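Local coordinates for protein glucose-resistance amylase regulator (PDB 4RK6) that binds glucose between the lobes of its periplasmic-binding-protein-like core and probably acts as a LacI-family transcriptional regulator that recognises DNA control sites, at residues 68-73 / 88-93; 53-58 / 78-83; 15-20 / 43-48. All coordinates share one frame; numbering follows the deposited sequence.

Contact 1 of 3, residues 68-73 / 88-93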
loop_
_atom_site.group_PDB
_atom_site.type_symbol
_atom_site.label_atom_id
_atom_site.label_comp_id
_atom_site.label_asym_id
_atom_site.label_seq_id
_atom_site.Cartn_x
_atom_site.Cartn_y
_atom_site.Cartn_z
ATOM N N GLY A 68 -26.558 0.924 -5.933
ATOM C CA GLY A 68 -27.512 0.180 -5.121
ATOM C C GLY A 68 -27.116 0.134 -3.652
ATOM O O GLY A 68 -27.957 -0.085 -2.778
ATOM N N ALA A 69 -25.823 0.306 -3.394
ATOM C CA ALA A 69 -25.260 0.159 -2.060
ATOM C C ALA A 69 -23.995 0.943 -1.985
ATOM O O ALA A 69 -23.324 1.131 -2.994
ATOM C CB ALA A 69 -24.979 -1.298 -1.736
ATOM N N VAL A 70 -23.656 1.374 -0.772
ATOM C CA VAL A 70 -22.420 2.092 -0.518
ATOM C C VAL A 70 -21.794 1.442 0.673
ATOM O O VAL A 70 -22.425 1.306 1.707
ATOM C CB VAL A 70 -22.663 3.584 -0.224
ATOM C CG1 VAL A 70 -21.359 4.268 0.181
ATOM C CG2 VAL A 70 -23.284 4.256 -1.436
ATOM N N PHE A 71 -20.544 1.036 0.514
ATOM C CA PHE A 71 -19.778 0.431 1.552
ATOM C C PHE A 71 -18.849 1.466 2.135
ATOM O O PHE A 71 -18.093 2.088 1.402
ATOM C CB PHE A 71 -19.012 -0.762 1.000
ATOM C CG PHE A 71 -19.934 -1.843 0.516
ATOM C CD1 PHE A 71 -20.622 -2.623 1.437
ATOM C CD2 PHE A 71 -20.218 -1.993 -0.822
ATOM C CE1 PHE A 71 -21.525 -3.584 1.016
ATOM C CE2 PHE A 71 -21.112 -2.956 -1.248
ATOM C CZ PHE A 71 -21.770 -3.749 -0.326
HETATM N N MSE A 72 -18.917 1.640 3.451
HETATM C CA MSE A 72 -18.107 2.635 4.161
HETATM C C MSE A 72 -16.990 1.968 4.921
HETATM O O MSE A 72 -17.240 1.078 5.717
HETATM C CB MSE A 72 -19.007 3.352 5.166
HETATM C CG MSE A 72 -20.260 3.872 4.488
HETATM SE SE MSE A 72 -19.813 5.473 3.427
HETATM C CE MSE A 72 -21.654 6.037 3.035
ATOM N N LEU A 73 -15.745 2.404 4.703
ATOM C CA LEU A 73 -14.588 1.835 5.416
ATOM C C LEU A 73 -14.095 2.727 6.558
ATOM O O LEU A 73 -13.491 2.230 7.501
ATOM C CB LEU A 73 -13.425 1.614 4.461
ATOM C CG LEU A 73 -13.647 0.909 3.129
ATOM C CD1 LEU A 73 -12.340 0.276 2.674
ATOM C CD2 LEU A 73 -14.740 -0.141 3.194
ATOM N N GLU A 88 -32.471 7.842 0.014
ATOM C CA GLU A 88 -32.594 7.579 -1.438
ATOM C C GLU A 88 -32.794 6.088 -1.732
ATOM O O GLU A 88 -32.716 5.665 -2.883
ATOM C CB GLU A 88 -31.353 8.080 -2.201
ATOM C CG GLU A 88 -31.077 9.568 -2.096
ATOM C CD GLU A 88 -32.030 10.434 -2.900
ATOM O OE1 GLU A 88 -32.081 11.651 -2.624
ATOM O OE2 GLU A 88 -32.723 9.920 -3.806
ATOM N N GLN A 89 -33.058 5.300 -0.690
ATOM C CA GLN A 89 -33.261 3.848 -0.786
ATOM C C GLN A 89 -31.986 3.110 -1.271
ATOM O O GLN A 89 -32.059 2.086 -1.937
ATOM C CB GLN A 89 -34.491 3.509 -1.656
ATOM C CG GLN A 89 -35.823 3.967 -1.062
ATOM C CD GLN A 89 -36.060 5.465 -1.204
ATOM O OE1 GLN A 89 -35.986 6.014 -2.306
ATOM N NE2 GLN A 89 -36.344 6.135 -0.085
ATOM N N ILE A 90 -30.835 3.653 -0.911
ATOM C CA ILE A 90 -29.531 3.021 -1.163
ATOM C C ILE A 90 -29.097 2.338 0.126
ATOM O O ILE A 90 -29.195 2.917 1.207
ATOM C CB ILE A 90 -28.514 4.080 -1.608
ATOM C CG1 ILE A 90 -28.975 4.707 -2.927
ATOM C CG2 ILE A 90 -27.109 3.487 -1.721
ATOM C CD1 ILE A 90 -28.119 5.866 -3.374
ATOM N N SER A 91 -28.653 1.087 0.025
ATOM C CA SER A 91 -28.154 0.361 1.170
ATOM C C SER A 91 -26.815 0.905 1.598
ATOM O O SER A 91 -25.972 1.232 0.766
ATOM C CB SER A 91 -27.997 -1.127 0.846
ATOM O OG SER A 91 -29.269 -1.722 0.723
ATOM N N VAL A 92 -26.623 1.000 2.898
ATOM C CA VAL A 92 -25.363 1.484 3.438
ATOM C C VAL A 92 -24.909 0.457 4.434
ATOM O O VAL A 92 -25.674 0.076 5.312
ATOM C CB VAL A 92 -25.505 2.866 4.114
ATOM C CG1 VAL A 92 -24.173 3.339 4.637
ATOM C CG2 VAL A 92 -26.084 3.888 3.148
ATOM N N ILE A 93 -23.671 -0.008 4.280
ATOM C CA ILE A 93 -23.097 -0.999 5.148
ATOM C C ILE A 93 -21.693 -0.539 5.513
ATOM O O ILE A 93 -20.970 -0.082 4.649
ATOM C CB ILE A 93 -23.063 -2.375 4.461
ATOM C CG1 ILE A 93 -24.491 -2.875 4.236
ATOM C CG2 ILE A 93 -22.265 -3.370 5.288
ATOM C CD1 ILE A 93 -24.595 -4.033 3.279
HETATM O O HOH W 1 -30.571 -0.608 -3.246
#
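Phe-71 and Ile-93 leave adjacent parallel strands on the same face of the sheet and run alongside each other, with CE1 of the ring 3.8 Å from Ile-93 CD1. The ring gets there because its CG stands beside the backbone N and opposite the carbonyl carbon (chi1 -64°), which brings CD1 and CE1 beside the CB of Ile-93. This is the tightly packed end. The backbone bonds here are regular: Val-70 N gives its hydrogen to Ser-91 O at 2.8 Å, Val-70 O accepts from Ile-93 N, and Met-72 N reaches Ile-93 O. On the other face, the bent chain of selenomethionine Met-72 lays its CG 4.0 Å from Val-92 CG1, and Val-70 CG2 meets Ile-90 CG2, all buried.

The start of the pairing is looser. Gly-68 O takes Ser-91 N at 3.1 Å, and the same oxygen accepts a hydrogen from a water at 2.7 Å; that water also makes a weak bond to Gln-89 O. Gly-68 and Ser-91 are partly exposed, and Gln-89, with positive phi, closes the preceding helix in a Schellman motif.

Strand 69-72, helix 79-87 and strand 91-95 form a beta-alpha-beta unit of the Rossmann-like lobe. Leu-85 of that helix covers Met-72, Ile-90 and Val-92, while helix 244-257 covers the opposite face through Phe-255, Ala-251 and Met-252, and strand 12-18 flanks strand 69-72.

Contact 2 of 3, residues 53-58 / 78-83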
loop_
_atom_site.group_PDB
_atom_site.type_symbol
_atom_site.label_atom_id
_atom_site.label_comp_id
_atom_site.label_asym_id
_atom_site.label_seq_id
_atom_site.Cartn_x
_atom_site.Cartn_y
_atom_site.Cartn_z
ATOM N N ASP A 53 -17.455 20.172 2.163
ATOM C CA ASP A 53 -17.900 20.522 0.800
ATOM C C ASP A 53 -17.449 19.510 -0.276
ATOM O O ASP A 53 -18.160 19.285 -1.253
ATOM C CB ASP A 53 -17.421 21.925 0.405
ATOM C CG ASP A 53 -18.202 23.026 1.097
ATOM O OD1 ASP A 53 -18.332 22.984 2.335
ATOM O OD2 ASP A 53 -18.680 23.941 0.399
ATOM N N HIS A 54 -16.270 18.926 -0.111
ATOM C CA HIS A 54 -15.825 17.874 -1.025
ATOM C C HIS A 54 -16.631 16.610 -0.763
ATOM O O HIS A 54 -16.969 15.881 -1.692
ATOM C CB HIS A 54 -14.344 17.579 -0.839
ATOM C CG HIS A 54 -13.456 18.752 -1.118
ATOM N ND1 HIS A 54 -12.208 18.896 -0.546
ATOM C CD2 HIS A 54 -13.645 19.849 -1.890
ATOM C CE1 HIS A 54 -11.663 20.027 -0.962
ATOM N NE2 HIS A 54 -12.515 20.624 -1.777
ATOM N N GLN A 55 -16.941 16.364 0.509
ATOM C CA GLN A 55 -17.760 15.216 0.890
ATOM C C GLN A 55 -19.112 15.257 0.197
ATOM O O GLN A 55 -19.602 14.234 -0.304
ATOM C CB GLN A 55 -17.910 15.148 2.411
ATOM C CG GLN A 55 -16.616 14.824 3.144
ATOM C CD GLN A 55 -16.765 14.883 4.653
ATOM O OE1 GLN A 55 -17.771 15.387 5.165
ATOM N NE2 GLN A 55 -15.761 14.379 5.377
ATOM N N TYR A 56 -19.719 16.435 0.120
ATOM C CA TYR A 56 -21.014 16.550 -0.523
ATOM C C TYR A 56 -20.940 16.243 -2.030
ATOM O O TYR A 56 -21.850 15.643 -2.572
ATOM C CB TYR A 56 -21.687 17.907 -0.254
ATOM C CG TYR A 56 -23.115 17.919 -0.754
ATOM C CD1 TYR A 56 -24.117 17.230 -0.074
ATOM C CD2 TYR A 56 -23.459 18.577 -1.936
ATOM C CE1 TYR A 56 -25.422 17.213 -0.539
ATOM C CE2 TYR A 56 -24.761 18.566 -2.408
ATOM C CZ TYR A 56 -25.737 17.882 -1.708
ATOM O OH TYR A 56 -27.031 17.870 -2.174
ATOM N N GLN A 57 -19.848 16.644 -2.683
ATOM C CA GLN A 57 -19.630 16.321 -4.108
ATOM C C GLN A 57 -19.538 14.814 -4.325
ATOM O O GLN A 57 -20.148 14.283 -5.256
ATOM C CB GLN A 57 -18.363 17.005 -4.663
ATOM C CG GLN A 57 -18.373 18.530 -4.614
ATOM C CD GLN A 57 -19.611 19.140 -5.254
ATOM O OE1 GLN A 57 -19.970 18.797 -6.380
ATOM N NE2 GLN A 57 -20.271 20.047 -4.537
ATOM N N VAL A 58 -18.786 14.135 -3.460
ATOM C CA VAL A 58 -18.697 12.674 -3.470
ATOM C C VAL A 58 -20.082 12.053 -3.363
ATOM O O VAL A 58 -20.406 11.114 -4.082
ATOM C CB VAL A 58 -17.819 12.146 -2.311
ATOM C CG1 VAL A 58 -17.949 10.630 -2.154
ATOM C CG2 VAL A 58 -16.369 12.526 -2.529
ATOM N N PRO A 78 -19.734 11.549 7.752
ATOM C CA PRO A 78 -20.753 12.394 8.381
ATOM C C PRO A 78 -22.132 11.733 8.412
ATOM O O PRO A 78 -22.532 11.058 7.461
ATOM C CB PRO A 78 -20.783 13.634 7.490
ATOM C CG PRO A 78 -20.236 13.181 6.185
ATOM C CD PRO A 78 -19.171 12.201 6.560
ATOM N N SER A 79 -22.862 11.940 9.503
ATOM C CA SER A 79 -24.202 11.371 9.631
ATOM C C SER A 79 -25.128 11.734 8.488
ATOM O O SER A 79 -25.947 10.906 8.081
ATOM C CB SER A 79 -24.820 11.791 10.972
ATOM O OG SER A 79 -24.006 11.318 12.039
ATOM N N TRP A 80 -25.028 12.967 7.976
ATOM C CA TRP A 80 -25.904 13.416 6.907
ATOM C C TRP A 80 -25.724 12.583 5.628
ATOM O O TRP A 80 -26.671 12.432 4.885
ATOM C CB TRP A 80 -25.763 14.933 6.599
ATOM C CG TRP A 80 -24.378 15.398 6.192
ATOM C CD1 TRP A 80 -23.476 16.065 6.973
ATOM C CD2 TRP A 80 -23.762 15.246 4.903
ATOM N NE1 TRP A 80 -22.327 16.326 6.258
ATOM C CE2 TRP A 80 -22.475 15.834 4.986
ATOM C CE3 TRP A 80 -24.172 14.676 3.690
ATOM C CZ2 TRP A 80 -21.590 15.860 3.898
ATOM C CZ3 TRP A 80 -23.288 14.693 2.608
ATOM C CH2 TRP A 80 -22.009 15.274 2.729
HETATM N N MSE A 81 -24.524 12.062 5.384
HETATM C CA MSE A 81 -24.274 11.231 4.188
HETATM C C MSE A 81 -24.977 9.900 4.317
HETATM O O MSE A 81 -25.598 9.442 3.380
HETATM C CB MSE A 81 -22.760 10.985 3.939
HETATM C CG MSE A 81 -22.526 10.317 2.579
HETATM SE SE MSE A 81 -20.579 10.036 2.404
HETATM C CE MSE A 81 -20.153 11.942 2.278
ATOM N N ILE A 82 -24.881 9.290 5.496
ATOM C CA ILE A 82 -25.543 8.016 5.768
ATOM C C ILE A 82 -27.044 8.227 5.636
ATOM O O ILE A 82 -27.713 7.521 4.882
ATOM C CB ILE A 82 -25.190 7.474 7.168
ATOM C CG1 ILE A 82 -23.710 7.088 7.234
ATOM C CG2 ILE A 82 -26.066 6.268 7.516
ATOM C CD1 ILE A 82 -23.184 6.918 8.645
ATOM N N ASP A 83 -27.574 9.230 6.334
ATOM C CA ASP A 83 -28.992 9.558 6.216
ATOM C C ASP A 83 -29.445 9.849 4.785
ATOM O O ASP A 83 -30.427 9.285 4.346
ATOM C CB ASP A 83 -29.387 10.732 7.122
ATOM C CG ASP A 83 -29.465 10.340 8.586
ATOM O OD1 ASP A 83 -30.215 9.383 8.913
ATOM O OD2 ASP A 83 -28.780 11.003 9.413
#
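Trp-80 pushes the six-membered end of its indole against helix 52-64, with CH2 3.6 Å from Tyr-56 CA and the carbonyl carbon of Gln-55 at the ring edge, in plane. Its CG is wedged between the backbone N and the carbonyl carbon (chi1 59°), which swings the indole across toward the other helix. Pro-78 CG and Met-81 CB both lie over one face of that indole, toward its rim, so residues of its own segment back the ring as it reaches out. Tyr-56 meets it at a slant, and CD1 comes to 3.8 Å from Trp-80 CZ3. Selenomethionine Met-81 runs straight through its first two torsions and then bends at chi3 (-68°), bringing CE 3.5 Å from Gln-55 O and against Gln-55 CB. The extended Gln-55 chain sends OE1 to within 3.5 Å of Pro-78 CG, a van der Waals contact, while its NE2 bonds to Asp-49 O. No hydrogen bond joins the two segments, but Trp-80 NE1 bonds to Glu-52 at the start of the facing helix.

The axes of these short helical segments pass 10.9 Å apart, 13° from parallel, on the same side of the sheet, where Leu-48 of strand 42-48 packs under both Gln-55 and Met-81.

Contact 3 of 3, residues 15-20 / 43-48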
loop_
_atom_site.group_PDB
_atom_site.type_symbol
_atom_site.label_atom_id
_atom_site.label_comp_id
_atom_site.label_asym_id
_atom_site.label_seq_id
_atom_site.Cartn_x
_atom_site.Cartn_y
_atom_site.Cartn_z
ATOM N N VAL A 15 -17.855 2.248 -3.010
ATOM C CA VAL A 15 -17.066 2.061 -1.793
ATOM C C VAL A 15 -16.401 3.385 -1.514
ATOM O O VAL A 15 -15.852 3.986 -2.423
ATOM C CB VAL A 15 -15.981 0.983 -1.948
ATOM C CG1 VAL A 15 -15.296 0.702 -0.616
ATOM C CG2 VAL A 15 -16.573 -0.285 -2.509
ATOM N N VAL A 16 -16.496 3.837 -0.273
ATOM C CA VAL A 16 -15.937 5.126 0.133
ATOM C C VAL A 16 -14.733 4.803 1.000
ATOM O O VAL A 16 -14.842 4.169 2.046
ATOM C CB VAL A 16 -16.963 6.008 0.885
ATOM C CG1 VAL A 16 -16.333 7.330 1.328
ATOM C CG2 VAL A 16 -18.161 6.310 0.010
ATOM N N VAL A 17 -13.569 5.242 0.525
ATOM C CA VAL A 17 -12.279 4.991 1.167
ATOM C C VAL A 17 -11.699 6.327 1.663
ATOM O O VAL A 17 -11.744 7.321 0.944
ATOM C CB VAL A 17 -11.291 4.374 0.159
ATOM C CG1 VAL A 17 -9.971 3.998 0.820
ATOM C CG2 VAL A 17 -11.923 3.157 -0.516
ATOM N N PRO A 18 -11.186 6.356 2.890
ATOM C CA PRO A 18 -10.528 7.596 3.339
ATOM C C PRO A 18 -9.247 7.888 2.553
ATOM O O PRO A 18 -8.546 6.961 2.133
ATOM C CB PRO A 18 -10.207 7.328 4.814
ATOM C CG PRO A 18 -10.247 5.854 4.985
ATOM C CD PRO A 18 -11.066 5.261 3.872
ATOM N N LEU A 19 -8.950 9.165 2.330
ATOM C CA LEU A 19 -7.694 9.530 1.662
ATOM C C LEU A 19 -6.482 8.969 2.415
ATOM O O LEU A 19 -5.532 8.478 1.801
ATOM C CB LEU A 19 -7.552 11.047 1.508
ATOM C CG LEU A 19 -7.848 11.657 0.131
ATOM C CD1 LEU A 19 -7.364 13.098 0.139
ATOM C CD2 LEU A 19 -7.206 10.887 -1.019
ATOM N N ILE A 20 -6.538 9.032 3.742
ATOM C CA ILE A 20 -5.479 8.521 4.611
ATOM C C ILE A 20 -5.865 7.141 5.153
ATOM O O ILE A 20 -6.676 7.031 6.080
ATOM C CB ILE A 20 -5.228 9.488 5.791
ATOM C CG1 ILE A 20 -4.878 10.892 5.274
ATOM C CG2 ILE A 20 -4.122 8.958 6.698
ATOM C CD1 ILE A 20 -5.108 11.991 6.290
ATOM N N LEU A 43 -18.071 -2.146 -9.439
ATOM C CA LEU A 43 -17.607 -1.503 -8.220
ATOM C C LEU A 43 -17.026 -0.116 -8.530
ATOM O O LEU A 43 -16.110 0.009 -9.321
ATOM C CB LEU A 43 -16.556 -2.401 -7.604
ATOM C CG LEU A 43 -15.983 -2.001 -6.262
ATOM C CD1 LEU A 43 -17.115 -1.897 -5.241
ATOM C CD2 LEU A 43 -14.952 -3.037 -5.856
ATOM N N LEU A 44 -17.586 0.927 -7.933
ATOM C CA LEU A 44 -17.045 2.301 -8.053
ATOM C C LEU A 44 -16.312 2.611 -6.763
ATOM O O LEU A 44 -16.882 2.441 -5.678
ATOM C CB LEU A 44 -18.164 3.316 -8.227
ATOM C CG LEU A 44 -18.577 3.747 -9.631
ATOM C CD1 LEU A 44 -18.680 2.567 -10.589
ATOM C CD2 LEU A 44 -19.892 4.512 -9.537
ATOM N N ILE A 45 -15.073 3.075 -6.862
ATOM C CA ILE A 45 -14.302 3.448 -5.695
ATOM C C ILE A 45 -14.128 4.974 -5.687
ATOM O O ILE A 45 -13.775 5.580 -6.705
ATOM C CB ILE A 45 -12.921 2.773 -5.692
ATOM C CG1 ILE A 45 -13.041 1.252 -5.847
ATOM C CG2 ILE A 45 -12.141 3.153 -4.453
ATOM C CD1 ILE A 45 -13.699 0.551 -4.684
ATOM N N THR A 46 -14.400 5.579 -4.534
ATOM C CA THR A 46 -14.305 7.012 -4.375
ATOM C C THR A 46 -13.521 7.257 -3.085
ATOM O O THR A 46 -13.561 6.452 -2.158
ATOM C CB THR A 46 -15.711 7.679 -4.310
ATOM O OG1 THR A 46 -16.429 7.191 -3.168
ATOM C CG2 THR A 46 -16.511 7.410 -5.572
ATOM N N TYR A 47 -12.790 8.371 -3.035
ATOM C CA TYR A 47 -12.082 8.775 -1.827
ATOM C C TYR A 47 -12.805 9.915 -1.128
ATOM O O TYR A 47 -13.559 10.686 -1.747
ATOM C CB TYR A 47 -10.631 9.159 -2.129
ATOM C CG TYR A 47 -9.793 7.976 -2.531
ATOM C CD1 TYR A 47 -9.280 7.105 -1.581
ATOM C CD2 TYR A 47 -9.527 7.712 -3.872
ATOM C CE1 TYR A 47 -8.512 6.012 -1.947
ATOM C CE2 TYR A 47 -8.764 6.615 -4.248
ATOM C CZ TYR A 47 -8.257 5.770 -3.280
ATOM O OH TYR A 47 -7.498 4.679 -3.638
ATOM N N LEU A 48 -12.608 9.976 0.181
ATOM C CA LEU A 48 -13.255 10.976 1.021
ATOM C C LEU A 48 -12.201 11.683 1.868
ATOM O O LEU A 48 -11.439 11.026 2.591
ATOM C CB LEU A 48 -14.275 10.302 1.934
ATOM C CG LEU A 48 -15.310 11.234 2.556
ATOM C CD1 LEU A 48 -16.427 11.487 1.556
ATOM C CD2 LEU A 48 -15.850 10.622 3.832
#
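Val-17 overlaps the ring of Tyr-47: the two side chains extend together from paired strands, with Val-17 CG1 3.7 Å from CE1 of Tyr-47, while Val-17 CG2 turns to the CG2 of Ile-45. Ile-45 in turn runs alongside Val-15, its CD1 3.6 Å from Val-15 CB. Chi1 and chi2 of Ile-45 (-54° and -66°) fold the chain back so that CD1 lands there.

On the other face, Val-16 CG1 presses on Leu-48 CB at 3.7 Å and its CG2 faces the hydroxyl of Thr-46. With OG1 held between backbone N and carbonyl carbon (chi1 62°), Thr-46 can turn that hydroxyl to Val-15 O, giving a weak bond of 3.3 Å beside the stronger one from its own N to the same oxygen. Regular parallel bonds carry the strands onward until Leu-19 N reaches Leu-48 O as the first strand leaves the sheet; there the Leu-19 side chain crosses Tyr-47 at about a right angle, its CD2 against CB.

The strands belong to the beta-alpha-beta unit with helix 24-39, whose Leu-32, Ala-25 and Ile-29 cover the face of Val-15, Val-17 and Ile-45; Val-58 of helix 52-64 covers Thr-46 and Leu-48. Ile-45 and Tyr-47 also pack on Ile-45 of the second subunit, to which the backbone of Ile-45 hydrogen-bonds as well, so strand 42-48 meets the dimer partner. Apart from the hydroxyls of Thr-46 and Tyr-47 the side-chain chemistry is apolar, which implies that nearly all the hydrogen bonds are main-chain ones, while mostly aliphatic side chains pack both faces.

From the N terminus, contact 3 comes first: strand 12-18 runs out, helix 24-39 returns, and strand 42-48 pairs alongside, closing the first loop before either other contact opens. The chain then enters helix 52-64, and contacts 2 and 1 cross, since 53-58 waits for 78-83 while 68-73 waits for 88-93. Contact 1 extends the sheet of contact 3, for strand 69-72 lies on the other side of strand 12-18 from 42-48, with a probable backbone bond from Val-16 N to Phe-71 O. Contact 2 joins the helices over that sheet, touching contact 1 through Met-72 and Met-81 and contact 3 through Leu-48. Contacts 2 and 3 also both reach the second subunit.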